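Local coordinates for intimin adherence protein (Escherichia coli O157:H7, PDB 3NCX) that probably mediates bacterial adhesion to host cells by binding the receptor Tir through its C-terminal lectin-like domain, at residues A[17-21]-A[22-26]; A[102-105]-A[106-110]. The protein carries 1 engineered substitution. One frame throughout, in Å; residues are numbered along the deposited sequence.

Contact 1. Residues A[17-21]-A[22-26]; sequences VDIIG and NNVRG
Asp18 and Arg25 lie side by side on one face of a beta hairpin and form a salt bridge, with OD2 of Asp18 2.8 Å from NH1 of Arg25. The carboxylate does not lie in the guanidinium plane. It sits over one guanidinium face, toward the rim, and the two planes are 51° apart. The Arg25 chain, bent at chi2 (138°), runs alongside Asp18, and the turn at chi4 (78°) sets the guanidinium against it. Water 1 adds a second link, donating to Asp18 OD1 and accepting from Arg25 NH2 at 2.8 Å.

Backbone bonds join the strands. Val17 and Gly26 pair in both directions, Val17 N to Gly26 O at 2.7 Å and Gly26 N to Val17 O at 2.9 Å. Nearer the turn, Ile19 N donates to Val24 O at 2.9 Å. The bond from Asn23 N to Ile19 O is weak.

Apolar contact is slight and lies on the other face, where Ile19 CD1 approaches Val24 CG1 at 4.3 Å. Val17 also packs on Phe38 and Leu40 of strand 37-43. These features define an antiparallel beta hairpin, here joined through strand 17-19 to the sheet of an Ig-like domain.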
# COMPACT_ATOMS: atom_id res chain seq x y z
N VAL A 17 10.91 6.92 5.66
CA VAL A 17 10.70 5.94 4.60
C VAL A 17 10.49 6.61 3.24
O VAL A 17 9.90 7.68 3.15
CB VAL A 17 9.50 5.02 4.92
CG1 VAL A 17 8.78 4.60 3.66
CG2 VAL A 17 9.97 3.80 5.71
N ASP A 18 10.98 5.96 2.19
CA ASP A 18 10.83 6.47 0.83
C ASP A 18 9.66 5.80 0.11
O ASP A 18 9.80 4.68 -0.37
CB ASP A 18 12.12 6.27 0.04
CG ASP A 18 11.99 6.72 -1.40
OD1 ASP A 18 12.62 6.10 -2.28
OD2 ASP A 18 11.26 7.71 -1.66
N ILE A 19 8.53 6.49 0.04
CA ILE A 19 7.36 5.96 -0.66
C ILE A 19 7.55 6.08 -2.17
O ILE A 19 7.72 7.17 -2.70
CB ILE A 19 6.06 6.67 -0.24
CG1 ILE A 19 5.68 6.32 1.20
CG2 ILE A 19 4.92 6.28 -1.18
CD1 ILE A 19 6.53 7.00 2.24
N ILE A 20 7.51 4.94 -2.84
CA ILE A 20 7.77 4.87 -4.28
C ILE A 20 6.76 5.65 -5.11
O ILE A 20 7.11 6.22 -6.15
CB ILE A 20 7.78 3.40 -4.76
CG1 ILE A 20 8.81 2.59 -3.99
CG2 ILE A 20 8.04 3.33 -6.25
CD1 ILE A 20 10.22 3.13 -4.12
N GLY A 21 5.52 5.69 -4.65
CA GLY A 21 4.43 6.26 -5.43
C GLY A 21 4.44 7.77 -5.59
O GLY A 21 4.02 8.28 -6.63
N ASN A 22 4.89 8.49 -4.57
CA ASN A 22 4.87 9.95 -4.61
C ASN A 22 6.20 10.59 -4.24
O ASN A 22 6.27 11.81 -4.03
CB ASN A 22 3.75 10.49 -3.71
CG ASN A 22 3.78 9.89 -2.31
OD1 ASN A 22 2.74 9.73 -1.67
ND2 ASN A 22 4.98 9.55 -1.84
N ASN A 23 7.24 9.78 -4.15
CA ASN A 23 8.57 10.28 -3.82
C ASN A 23 8.58 11.07 -2.51
O ASN A 23 9.23 12.11 -2.41
CB ASN A 23 9.13 11.12 -4.96
CG ASN A 23 9.34 10.31 -6.23
OD1 ASN A 23 9.97 9.26 -6.21
ND2 ASN A 23 8.79 10.80 -7.34
N VAL A 24 7.84 10.58 -1.52
CA VAL A 24 7.80 11.21 -0.21
C VAL A 24 8.74 10.52 0.76
O VAL A 24 8.75 9.29 0.86
CB VAL A 24 6.38 11.20 0.38
CG1 VAL A 24 6.43 11.32 1.90
CG2 VAL A 24 5.54 12.32 -0.23
N ARG A 25 9.53 11.31 1.47
CA ARG A 25 10.40 10.78 2.51
C ARG A 25 9.86 11.12 3.89
O ARG A 25 10.14 12.18 4.44
CB ARG A 25 11.83 11.29 2.35
CG ARG A 25 12.65 10.47 1.38
CD ARG A 25 13.49 11.33 0.46
NE ARG A 25 14.20 10.53 -0.53
CZ ARG A 25 13.63 10.03 -1.63
NH1 ARG A 25 12.35 10.25 -1.87
NH2 ARG A 25 14.35 9.31 -2.48
N GLY A 26 9.08 10.20 4.44
CA GLY A 26 8.50 10.34 5.76
C GLY A 26 8.14 8.99 6.33
O GLY A 26 8.40 7.96 5.72
O HOH W 1 12.82 8.11 -4.43

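Contact 2. Residues A[102-105]-A[106-110]; sequences KQAY and YADAM
Asp108 points its side chain back at Ala104, the residue before the N-cap of helix 106-112. Asp108 OD2 lies 3.2 Å from Ala104 CB, and Asp108 CB lies 3.9 Å from the same methyl. The Asp108 CG is anti to the backbone N (chi1 -179°), which swings the carboxylate back along the incoming chain. Water 2 links the carboxylate to the backbone. It donates to Asp108 OD2 at 3.0 Å and accepts from Tyr105 N at 3.1 Å.

Lys102 comes to the same carboxylate from the strand. The two side chains cross at about a right angle. The lysine chain runs extended and then bends at chi4 (60°), and Lys102 NZ stops 4.1 Å from Asp108 OD2. This is beyond a salt bridge, although the opposite charges may still attract each other.

Tyr105 is the N-cap of the helix. Asp108, at N3, reaches the N-cap N-H of Tyr105 only through water, so no direct capping-box bond forms from it. The passage from strand 97-103 into this helix lies in the intimin C-type lectin domain. A first strand followed by a first helix is usual in C-type lectin-like folds.

The first full helical turn is closed by Ala109 N, which donates to Tyr105 O at 2.8 Å with an N-H...O angle of 166°. Ala109 CB sits 3.5 Å from Tyr105 O.

The two tyrosines diverge. The Tyr105 side chain leads away from the helix and touches Asn179. Tyr106 is buried, and its ring meets Trp149 edge-to-face while its OH is hydrogen-bonded to Gln152 N. Trp149 NE1 is hydrogen-bonded to Ala104 O.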
# COMPACT_ATOMS: atom_id res chain seq x y z
N LYS A 102 -11.51 -8.31 -8.40
CA LYS A 102 -11.88 -8.24 -9.81
C LYS A 102 -13.00 -7.23 -10.05
O LYS A 102 -13.60 -6.71 -9.11
CB LYS A 102 -12.28 -9.62 -10.33
CG LYS A 102 -13.33 -10.34 -9.49
CD LYS A 102 -13.71 -11.67 -10.12
CE LYS A 102 -14.59 -12.50 -9.20
NZ LYS A 102 -15.87 -11.81 -8.87
N GLN A 103 -13.26 -6.94 -11.32
CA GLN A 103 -14.32 -6.01 -11.70
C GLN A 103 -15.69 -6.67 -11.56
O GLN A 103 -15.84 -7.86 -11.83
CB GLN A 103 -14.12 -5.51 -13.13
CG GLN A 103 -12.78 -4.82 -13.37
CD GLN A 103 -12.64 -4.31 -14.79
OE1 GLN A 103 -13.49 -4.55 -15.64
NE2 GLN A 103 -11.56 -3.58 -15.05
N ALA A 104 -16.68 -5.89 -11.14
CA ALA A 104 -18.03 -6.40 -10.92
C ALA A 104 -19.03 -5.26 -10.81
O ALA A 104 -18.65 -4.09 -10.73
CB ALA A 104 -18.07 -7.25 -9.66
N TYR A 105 -20.32 -5.60 -10.82
CA TYR A 105 -21.36 -4.60 -10.61
C TYR A 105 -21.47 -4.32 -9.12
O TYR A 105 -20.99 -5.10 -8.30
CB TYR A 105 -22.70 -5.09 -11.17
CG TYR A 105 -22.68 -5.36 -12.66
CD1 TYR A 105 -21.76 -4.73 -13.49
CD2 TYR A 105 -23.57 -6.25 -13.23
CE1 TYR A 105 -21.73 -4.98 -14.84
CE2 TYR A 105 -23.56 -6.51 -14.59
CZ TYR A 105 -22.63 -5.87 -15.39
OH TYR A 105 -22.62 -6.12 -16.74
N TYR A 106 -22.10 -3.20 -8.77
CA TYR A 106 -22.16 -2.78 -7.37
C TYR A 106 -22.61 -3.90 -6.44
O TYR A 106 -21.93 -4.22 -5.46
CB TYR A 106 -23.05 -1.56 -7.18
CG TYR A 106 -23.02 -1.02 -5.77
CD1 TYR A 106 -23.88 -1.51 -4.80
CD2 TYR A 106 -22.10 -0.05 -5.40
CE1 TYR A 106 -23.85 -1.03 -3.50
CE2 TYR A 106 -22.06 0.44 -4.10
CZ TYR A 106 -22.94 -0.06 -3.16
OH TYR A 106 -22.90 0.42 -1.87
N ALA A 107 -23.77 -4.49 -6.74
CA ALA A 107 -24.33 -5.54 -5.90
C ALA A 107 -23.34 -6.68 -5.67
O ALA A 107 -23.18 -7.16 -4.54
CB ALA A 107 -25.62 -6.07 -6.50
N ASP A 108 -22.68 -7.11 -6.74
CA ASP A 108 -21.71 -8.20 -6.66
C ASP A 108 -20.47 -7.77 -5.89
O ASP A 108 -19.92 -8.54 -5.09
CB ASP A 108 -21.33 -8.67 -8.06
CG ASP A 108 -20.34 -9.82 -8.04
OD1 ASP A 108 -20.34 -10.59 -7.06
OD2 ASP A 108 -19.56 -9.95 -9.01
N ALA A 109 -20.02 -6.54 -6.13
CA ALA A 109 -18.86 -6.00 -5.42
C ALA A 109 -19.12 -6.01 -3.92
O ALA A 109 -18.21 -6.25 -3.12
CB ALA A 109 -18.55 -4.60 -5.90
N MET A 110 -20.37 -5.75 -3.55
CA MET A 110 -20.76 -5.73 -2.15
C MET A 110 -20.53 -7.10 -1.50
O MET A 110 -19.91 -7.20 -0.45
CB MET A 110 -22.23 -5.32 -2.01
CG MET A 110 -22.63 -4.90 -0.61
SD MET A 110 -24.39 -4.57 -0.48
CE MET A 110 -25.05 -6.20 -0.80
O HOH W 2 -20.57 -8.59 -11.54

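How the contacts relate
Contacts 1 and 2 share no strand or helix. Their centres are 32 Å apart, on opposite sides of the chain's centre, and their nearest atoms are about 21 Å apart. Both are partly buried. Contact 1 lies nearer the middle of the chain, and contact 2 is further out in the lectin-like domain. Each brings an aspartate near a basic residue. In contact 1 the pair closes into a salt bridge across two strands, and water joins the two charged groups. In contact 2 the charges stay apart, and water runs from carboxylate to backbone at a helix start. The backbone bonding is strand to strand in contact 1 and helical in contact 2.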